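Epsin-3 (PDB 3ONK) helps recruit clathrin to the Golgi network and endosomes and binds phosphatidylinositol-3,5-bisphosphate-rich membranes, probably through the ENTH domain held in this chain. Local coordinates at residues N8-T20 / E44-F56. Residues are numbered along the deposited sequence; the frame is centred on the assembly and turned at random.
Sequences NYTEMEGKVREAT and EREEILSMIFRRF
Val-16 is a knob in a hole formed by Ile-48, Met-51, Ile-52 and Arg-55, where helix 11-19 of the all-helical ENTH domain packs on segment 44-56 of helix 42-57, the segment axes 8.9 Å apart and crossing at -33°. Its two methyls diverge: CG1, anti to the backbone N (chi1 179°), lies 3.5 Å from Met-51 CB, while CG2 faces Ile-48 CG2. Met-12 crosses Glu-44 at about a right angle and sets its CG 3.7 Å from Ile-48 CG1; a water joins Met-12 N to Glu-44 OE2. Met-51, with CG anti to its carbonyl carbon and the chain bent at chi2 (-64°), brings SD obliquely to the Tyr-9 ring, a Met-aromatic contact 4.9 Å from SD to the ring centroid. At the start of helix 11-19, Thr-10 and Glu-13 form a capping box, and Thr-10 OG1 also donates to Glu-47 OE2 at 2.6 Å, approaching from above the carboxylate plane. A leucine in place of Glu-47 would probably leave the capping hydroxyl without this acceptor and less firmly oriented. Glu-13 OE2 stands 4.4 Å from Glu-47 OE2, a like-charged neighbour whose effect the Thr-10 donors to each carboxylate probably offset. At the other end, Thr-20 OG1 donates to Val-16 O and weakly accepts from Arg-55 NE and NH2, both 3.2 Å away.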
ATOM      1  N   ASN A   8      -9.013 -19.646  -3.171  1.00 34.33           N
ATOM      2  CA  ASN A   8     -10.044 -18.929  -2.424  1.00 30.91           C
ATOM      3  C   ASN A   8      -9.449 -18.049  -1.343  1.00 31.82           C
ATOM      4  O   ASN A   8      -8.721 -18.516  -0.475  1.00 41.37           O
ATOM      5  CB  ASN A   8     -11.048 -19.896  -1.804  1.00 31.16           C
ATOM      6  CG  ASN A   8     -11.783 -20.718  -2.848  1.00 35.20           C
ATOM      7  OD1 ASN A   8     -12.474 -20.177  -3.715  1.00 41.48           O
ATOM      8  ND2 ASN A   8     -11.627 -22.028  -2.776  1.00 35.62           N
ATOM      9  N   TYR A   9      -9.776 -16.770  -1.386  1.00 29.54           N
ATOM     10  CA  TYR A   9      -9.178 -15.831  -0.463  1.00 24.72           C
ATOM     11  C   TYR A   9      -9.691 -16.006   0.967  1.00 23.53           C
ATOM     12  O   TYR A   9     -10.874 -16.191   1.187  1.00 23.59           O
ATOM     13  CB  TYR A   9      -9.387 -14.418  -0.993  1.00 23.34           C
ATOM     14  CG  TYR A   9      -8.786 -14.269  -2.374  1.00 26.71           C
ATOM     15  CD1 TYR A   9      -9.591 -14.229  -3.507  1.00 33.97           C
ATOM     16  CD2 TYR A   9      -7.411 -14.220  -2.545  1.00 28.53           C
ATOM     17  CE1 TYR A   9      -9.047 -14.110  -4.768  1.00 33.47           C
ATOM     18  CE2 TYR A   9      -6.847 -14.100  -3.801  1.00 36.30           C
ATOM     19  CZ  TYR A   9      -7.670 -14.048  -4.912  1.00 43.90           C
ATOM     20  OH  TYR A   9      -7.116 -13.934  -6.168  1.00 45.47           O
ATOM     21  N   THR A  10      -8.783 -15.980   1.937  1.00 24.73           N
ATOM     22  CA  THR A  10      -9.190 -15.920   3.332  1.00 25.99           C
ATOM     23  C   THR A  10      -9.880 -14.567   3.562  1.00 23.00           C
ATOM     24  O   THR A  10      -9.832 -13.665   2.710  1.00 21.22           O
ATOM     25  CB  THR A  10      -7.992 -16.028   4.293  1.00 23.30           C
ATOM     26  OG1 THR A  10      -7.152 -14.884   4.111  1.00 23.10           O
ATOM     27  CG2 THR A  10      -7.176 -17.295   4.021  1.00 23.32           C
ATOM     28  N   GLU A  11     -10.519 -14.438   4.715  1.00 16.41           N
ATOM     29  CA  GLU A  11     -11.208 -13.212   5.089  1.00 23.91           C
ATOM     30  C   GLU A  11     -10.297 -12.007   4.934  1.00 21.69           C
ATOM     31  O   GLU A  11     -10.697 -10.992   4.369  1.00 22.29           O
ATOM     32  CB  GLU A  11     -11.661 -13.279   6.539  1.00 22.86           C
ATOM     33  CG  GLU A  11     -13.084 -13.702   6.743  1.00 31.17           C
ATOM     34  CD  GLU A  11     -13.556 -13.335   8.131  1.00 40.91           C
ATOM     35  OE1 GLU A  11     -13.704 -12.116   8.420  1.00 39.15           O
ATOM     36  OE2 GLU A  11     -13.751 -14.266   8.936  1.00 35.40           O
ATOM     37  N   MET A  12      -9.075 -12.126   5.444  1.00 20.24           N
ATOM     38  CA  MET A  12      -8.133 -11.008   5.396  1.00 23.95           C
ATOM     39  C   MET A  12      -7.644 -10.721   3.973  1.00 22.76           C
ATOM     40  O   MET A  12      -7.479  -9.569   3.588  1.00 21.43           O
ATOM     41  CB  MET A  12      -6.956 -11.239   6.349  1.00 25.14           C
ATOM     42  CG  MET A  12      -5.955 -10.082   6.419  1.00 22.88           C
ATOM     43  SD  MET A  12      -6.679  -8.496   6.900  1.00 23.28           S
ATOM     44  CE  MET A  12      -7.293  -8.818   8.548  1.00 14.66           C
ATOM     45  N   GLU A  13      -7.392 -11.765   3.197  1.00 20.69           N
ATOM     46  CA  GLU A  13      -6.999 -11.577   1.804  1.00 20.94           C
ATOM     47  C   GLU A  13      -8.153 -10.937   1.027  1.00 22.88           C
ATOM     48  O   GLU A  13      -7.931 -10.171   0.086  1.00 25.01           O
ATOM     49  CB  GLU A  13      -6.594 -12.908   1.163  1.00 20.19           C
ATOM     50  CG  GLU A  13      -5.325 -13.495   1.738  1.00 20.22           C
ATOM     51  CD  GLU A  13      -5.125 -14.956   1.376  1.00 26.23           C
ATOM     52  OE1 GLU A  13      -6.075 -15.597   0.877  1.00 20.81           O
ATOM     53  OE2 GLU A  13      -4.006 -15.461   1.591  1.00 27.69           O
ATOM     54  N   GLY A  14      -9.382 -11.234   1.442  1.00 20.54           N
ATOM     55  CA  GLY A  14     -10.556 -10.621   0.846  1.00 18.07           C
ATOM     56  C   GLY A  14     -10.649  -9.132   1.173  1.00 24.66           C
ATOM     57  O   GLY A  14     -11.058  -8.324   0.342  1.00 21.27           O
ATOM     58  N   LYS A  15     -10.290  -8.768   2.398  1.00 19.19           N
ATOM     59  CA  LYS A  15     -10.321  -7.376   2.803  1.00 22.92           C
ATOM     60  C   LYS A  15      -9.301  -6.576   1.989  1.00 21.87           C
ATOM     61  O   LYS A  15      -9.620  -5.506   1.456  1.00 24.71           O
ATOM     62  CB  LYS A  15     -10.041  -7.254   4.302  1.00 22.60           C
ATOM     63  CG  LYS A  15     -11.207  -7.651   5.191  1.00 19.85           C
ATOM     64  CD  LYS A  15     -10.916  -7.301   6.650  1.00 20.93           C
ATOM     65  CE  LYS A  15     -12.173  -7.307   7.495  1.00 20.99           C
ATOM     66  NZ  LYS A  15     -12.909  -8.581   7.376  1.00 25.23           N
ATOM     67  N   VAL A  16      -8.085  -7.107   1.878  1.00 21.01           N
ATOM     68  CA  VAL A  16      -7.048  -6.473   1.070  1.00 22.00           C
ATOM     69  C   VAL A  16      -7.470  -6.379  -0.393  1.00 22.36           C
ATOM     70  O   VAL A  16      -7.260  -5.354  -1.043  1.00 18.92           O
ATOM     71  CB  VAL A  16      -5.702  -7.227   1.150  1.00 20.47           C
ATOM     72  CG1 VAL A  16      -4.667  -6.536   0.267  1.00 19.77           C
ATOM     73  CG2 VAL A  16      -5.219  -7.282   2.578  1.00 19.91           C
ATOM     74  N   ARG A  17      -8.068  -7.452  -0.909  1.00 22.33           N
ATOM     75  CA  ARG A  17      -8.574  -7.435  -2.282  1.00 24.54           C
ATOM     76  C   ARG A  17      -9.563  -6.295  -2.497  1.00 22.36           C
ATOM     77  O   ARG A  17      -9.446  -5.543  -3.470  1.00 21.05           O
ATOM     78  CB  ARG A  17      -9.210  -8.780  -2.663  1.00 26.88           C
ATOM     79  CG  ARG A  17      -8.204  -9.857  -3.013  1.00 33.22           C
ATOM     80  CD  ARG A  17      -8.864 -11.061  -3.680  1.00 35.61           C
ATOM     81  NE  ARG A  17      -8.706 -11.058  -5.135  1.00 45.64           N
ATOM     82  CZ  ARG A  17      -9.692 -10.813  -5.995  1.00 51.43           C
ATOM     83  NH1 ARG A  17      -9.457 -10.835  -7.305  1.00 45.15           N
ATOM     84  NH2 ARG A  17     -10.916 -10.552  -5.547  1.00 47.42           N
ATOM     85  N   GLU A  18     -10.529  -6.172  -1.586  1.00 20.74           N
ATOM     86  CA  GLU A  18     -11.530  -5.105  -1.639  1.00 18.20           C
ATOM     87  C   GLU A  18     -10.902  -3.713  -1.548  1.00 22.40           C
ATOM     88  O   GLU A  18     -11.267  -2.802  -2.291  1.00 21.39           O
ATOM     89  CB  GLU A  18     -12.580  -5.253  -0.519  1.00 22.29           C
ATOM     90  CG  GLU A  18     -13.455  -3.985  -0.366  1.00 24.16           C
ATOM     91  CD  GLU A  18     -14.495  -4.051   0.758  1.00 35.72           C
ATOM     92  OE1 GLU A  18     -14.542  -5.050   1.508  1.00 31.29           O
ATOM     93  OE2 GLU A  18     -15.273  -3.079   0.885  1.00 38.07           O
ATOM     94  N   ALA A  19      -9.967  -3.548  -0.624  1.00 23.87           N
ATOM     95  CA  ALA A  19      -9.290  -2.257  -0.457  1.00 21.72           C
ATOM     96  C   ALA A  19      -8.494  -1.839  -1.700  1.00 25.99           C
ATOM     97  O   ALA A  19      -8.120  -0.673  -1.841  1.00 22.78           O
ATOM     98  CB  ALA A  19      -8.374  -2.302   0.743  1.00 15.29           C
ATOM     99  N   THR A  20      -8.215  -2.793  -2.588  1.00 26.15           N
ATOM    100  CA  THR A  20      -7.419  -2.508  -3.784  1.00 21.40           C
ATOM    101  C   THR A  20      -8.131  -2.894  -5.081  1.00 26.32           C
ATOM    102  O   THR A  20      -7.488  -3.032  -6.121  1.00 27.77           O
ATOM    103  CB  THR A  20      -6.026  -3.185  -3.721  1.00 23.01           C
ATOM    104  OG1 THR A  20      -6.174  -4.605  -3.626  1.00 25.49           O
ATOM    105  CG2 THR A  20      -5.261  -2.703  -2.501  1.00 21.61           C
ATOM    106  N   GLU A  44      -1.866 -13.513   9.213  1.00 22.98           N
ATOM    107  CA  GLU A  44      -2.496 -12.439   8.456  1.00 26.43           C
ATOM    108  C   GLU A  44      -1.523 -11.358   7.956  1.00 26.84           C
ATOM    109  O   GLU A  44      -1.795 -10.692   6.960  1.00 26.21           O
ATOM    110  CB  GLU A  44      -3.673 -11.855   9.240  1.00 23.93           C
ATOM    111  CG  GLU A  44      -4.887 -12.765   9.168  1.00 27.63           C
ATOM    112  CD  GLU A  44      -6.035 -12.328  10.046  1.00 25.37           C
ATOM    113  OE1 GLU A  44      -5.840 -11.447  10.903  1.00 31.01           O
ATOM    114  OE2 GLU A  44      -7.139 -12.874   9.873  1.00 37.69           O
ATOM    115  N   ARG A  45      -0.391 -11.187   8.635  1.00 22.96           N
ATOM    116  CA  ARG A  45       0.614 -10.248   8.169  1.00 23.04           C
ATOM    117  C   ARG A  45       1.140 -10.741   6.812  1.00 23.53           C
ATOM    118  O   ARG A  45       1.204  -9.983   5.847  1.00 24.38           O
ATOM    119  CB  ARG A  45       1.748 -10.083   9.205  1.00 21.86           C
ATOM    120  CG  ARG A  45       2.898  -9.153   8.770  1.00 27.17           C
ATOM    121  CD  ARG A  45       4.087  -9.203   9.758  1.00 24.12           C
ATOM    122  NE  ARG A  45       3.557  -9.249  11.101  1.00 31.13           N
ATOM    123  CZ  ARG A  45       3.876 -10.132  12.031  1.00 22.54           C
ATOM    124  NH1 ARG A  45       4.803 -11.050  11.818  1.00 25.27           N
ATOM    125  NH2 ARG A  45       3.262 -10.060  13.203  1.00 30.21           N
ATOM    126  N   GLU A  46       1.487 -12.022   6.730  1.00 24.15           N
ATOM    127  CA  GLU A  46       1.963 -12.593   5.470  1.00 25.97           C
ATOM    128  C   GLU A  46       0.879 -12.604   4.390  1.00 24.18           C
ATOM    129  O   GLU A  46       1.166 -12.355   3.218  1.00 22.66           O
ATOM    130  CB  GLU A  46       2.525 -14.007   5.684  1.00 30.19           C
ATOM    131  CG  GLU A  46       4.001 -14.152   5.297  1.00 40.20           C
ATOM    132  CD  GLU A  46       4.723 -15.253   6.069  1.00 46.13           C
ATOM    133  OE1 GLU A  46       4.086 -15.885   6.944  1.00 52.66           O
ATOM    134  OE2 GLU A  46       5.929 -15.485   5.807  1.00 37.29           O
ATOM    135  N   GLU A  47      -0.365 -12.877   4.776  1.00 23.65           N
ATOM    136  CA  GLU A  47      -1.477 -12.827   3.811  1.00 24.87           C
ATOM    137  C   GLU A  47      -1.598 -11.460   3.173  1.00 24.31           C
ATOM    138  O   GLU A  47      -1.766 -11.339   1.959  1.00 24.35           O
ATOM    139  CB  GLU A  47      -2.806 -13.180   4.476  1.00 23.50           C
ATOM    140  CG  GLU A  47      -2.905 -14.619   4.893  1.00 22.15           C
ATOM    141  CD  GLU A  47      -4.208 -14.944   5.585  1.00 24.73           C
ATOM    142  OE1 GLU A  47      -4.284 -16.043   6.159  1.00 32.51           O
ATOM    143  OE2 GLU A  47      -5.149 -14.114   5.570  1.00 23.14           O
ATOM    144  N   ILE A  48      -1.506 -10.434   4.009  1.00 21.91           N
ATOM    145  CA  ILE A  48      -1.645  -9.043   3.579  1.00 22.21           C
ATOM    146  C   ILE A  48      -0.508  -8.678   2.645  1.00 24.43           C
ATOM    147  O   ILE A  48      -0.713  -8.048   1.615  1.00 25.06           O
ATOM    148  CB  ILE A  48      -1.609  -8.078   4.800  1.00 26.53           C
ATOM    149  CG1 ILE A  48      -2.796  -8.335   5.735  1.00 25.47           C
ATOM    150  CG2 ILE A  48      -1.607  -6.640   4.360  1.00 19.40           C
ATOM    151  CD1 ILE A  48      -2.637  -7.672   7.085  1.00 22.14           C
ATOM    152  N   LEU A  49       0.695  -9.087   3.029  1.00 25.13           N
ATOM    153  CA  LEU A  49       1.907  -8.846   2.258  1.00 28.97           C
ATOM    154  C   LEU A  49       1.807  -9.384   0.819  1.00 26.53           C
ATOM    155  O   LEU A  49       1.965  -8.640  -0.148  1.00 31.97           O
ATOM    156  CB  LEU A  49       3.078  -9.520   2.979  1.00 30.31           C
ATOM    157  CG  LEU A  49       4.467  -8.904   2.856  1.00 36.24           C
ATOM    158  CD1 LEU A  49       4.559  -7.635   3.711  1.00 28.93           C
ATOM    159  CD2 LEU A  49       5.549  -9.940   3.251  1.00 33.95           C
ATOM    160  N   SER A  50       1.572 -10.688   0.693  1.00 26.46           N
ATOM    161  CA  SER A  50       1.369 -11.316  -0.603  1.00 28.25           C
ATOM    162  C   SER A  50       0.419 -10.497  -1.457  1.00 34.19           C
ATOM    163  O   SER A  50       0.758 -10.077  -2.566  1.00 32.67           O
ATOM    164  CB  SER A  50       0.760 -12.694  -0.417  1.00 27.49           C
ATOM    165  OG  SER A  50       1.440 -13.394   0.607  1.00 35.33           O
ATOM    166  N   MET A  51      -0.773 -10.275  -0.918  1.00 25.07           N
ATOM    167  CA  MET A  51      -1.847  -9.617  -1.637  1.00 26.19           C
ATOM    168  C   MET A  51      -1.464  -8.217  -2.126  1.00 30.14           C
ATOM    169  O   MET A  51      -1.774  -7.843  -3.261  1.00 31.54           O
ATOM    170  CB  MET A  51      -3.089  -9.544  -0.746  1.00 26.41           C
ATOM    171  CG  MET A  51      -3.698 -10.898  -0.385  1.00 33.28           C
ATOM    172  SD  MET A  51      -4.340 -11.815  -1.801  1.00 36.95           S
ATOM    173  CE  MET A  51      -5.107 -10.509  -2.741  1.00 32.57           C
ATOM    174  N   ILE A  52      -0.793  -7.443  -1.274  1.00 22.81           N
ATOM    175  CA  ILE A  52      -0.480  -6.060  -1.621  1.00 23.82           C
ATOM    176  C   ILE A  52       0.516  -5.963  -2.763  1.00 26.31           C
ATOM    177  O   ILE A  52       0.368  -5.127  -3.646  1.00 25.37           O
ATOM    178  CB  ILE A  52       0.073  -5.246  -0.434  1.00 25.38           C
ATOM    179  CG1 ILE A  52      -1.043  -4.888   0.545  1.00 25.26           C
ATOM    180  CG2 ILE A  52       0.696  -3.944  -0.944  1.00 24.22           C
ATOM    181  CD1 ILE A  52      -0.655  -3.776   1.534  1.00 18.41           C
ATOM    182  N   PHE A  53       1.535  -6.818  -2.748  1.00 27.66           N
ATOM    183  CA  PHE A  53       2.581  -6.716  -3.763  1.00 27.98           C
ATOM    184  C   PHE A  53       2.207  -7.423  -5.066  1.00 32.66           C
ATOM    185  O   PHE A  53       2.718  -7.074  -6.128  1.00 33.73           O
ATOM    186  CB  PHE A  53       3.925  -7.197  -3.225  1.00 25.04           C
ATOM    187  CG  PHE A  53       4.450  -6.366  -2.084  1.00 28.45           C
ATOM    188  CD1 PHE A  53       4.574  -4.991  -2.213  1.00 30.81           C
ATOM    189  CD2 PHE A  53       4.832  -6.956  -0.894  1.00 27.91           C
ATOM    190  CE1 PHE A  53       5.063  -4.212  -1.171  1.00 33.87           C
ATOM    191  CE2 PHE A  53       5.323  -6.180   0.164  1.00 31.84           C
ATOM    192  CZ  PHE A  53       5.432  -4.807   0.022  1.00 25.89           C
ATOM    193  N   ARG A  54       1.309  -8.405  -4.989  1.00 32.43           N
ATOM    194  CA  ARG A  54       0.777  -9.028  -6.198  1.00 33.50           C
ATOM    195  C   ARG A  54       0.402  -7.942  -7.176  1.00 33.57           C
ATOM    196  O   ARG A  54       0.586  -8.078  -8.378  1.00 36.01           O
ATOM    197  CB  ARG A  54      -0.448  -9.890  -5.891  1.00 33.29           C
ATOM    198  CG  ARG A  54      -0.101 -11.149  -5.120  1.00 41.69           C
ATOM    199  CD  ARG A  54      -1.267 -12.110  -4.995  1.00 45.91           C
ATOM    200  NE  ARG A  54      -0.862 -13.287  -4.233  1.00 48.84           N
ATOM    201  CZ  ARG A  54      -0.229 -14.332  -4.755  1.00 54.46           C
ATOM    202  NH1 ARG A  54       0.064 -14.354  -6.052  1.00 56.36           N
ATOM    203  NH2 ARG A  54       0.108 -15.357  -3.982  1.00 52.52           N
ATOM    204  N   ARG A  55      -0.118  -6.848  -6.640  1.00 41.29           N
ATOM    205  CA  ARG A  55      -0.563  -5.732  -7.458  1.00 41.94           C
ATOM    206  C   ARG A  55       0.591  -5.075  -8.233  1.00 47.49           C
ATOM    207  O   ARG A  55       0.468  -4.814  -9.433  1.00 49.62           O
ATOM    208  CB  ARG A  55      -1.309  -4.716  -6.587  1.00 39.91           C
ATOM    209  CG  ARG A  55      -2.830  -4.774  -6.743  1.00 40.57           C
ATOM    210  CD  ARG A  55      -3.385  -6.181  -6.489  1.00 52.82           C
ATOM    211  NE  ARG A  55      -3.997  -6.310  -5.164  1.00 49.24           N
ATOM    212  CZ  ARG A  55      -4.283  -7.469  -4.570  1.00 45.06           C
ATOM    213  NH1 ARG A  55      -4.008  -8.627  -5.178  1.00 34.22           N
ATOM    214  NH2 ARG A  55      -4.834  -7.467  -3.358  1.00 35.37           N
ATOM    215  N   PHE A  56       1.712  -4.839  -7.549  1.00 39.64           N
ATOM    216  CA  PHE A  56       2.862  -4.157  -8.141  1.00 39.32           C
ATOM    217  C   PHE A  56       3.464  -4.916  -9.299  1.00 43.40           C
ATOM    218  O   PHE A  56       4.096  -4.329 -10.182  1.00 45.30           O
ATOM    219  CB  PHE A  56       3.955  -3.924  -7.095  1.00 31.30           C
ATOM    220  CG  PHE A  56       3.498  -3.127  -5.922  1.00 37.14           C
ATOM    221  CD1 PHE A  56       2.237  -2.554  -5.912  1.00 36.40           C
ATOM    222  CD2 PHE A  56       4.320  -2.941  -4.830  1.00 36.71           C
ATOM    223  CE1 PHE A  56       1.805  -1.814  -4.831  1.00 36.69           C
ATOM    224  CE2 PHE A  56       3.890  -2.207  -3.745  1.00 31.51           C
ATOM    225  CZ  PHE A  56       2.636  -1.639  -3.747  1.00 33.64           C
TER
HETATM  226  O   HOH W   1      -8.451 -14.117   7.581  1.00 26.91           O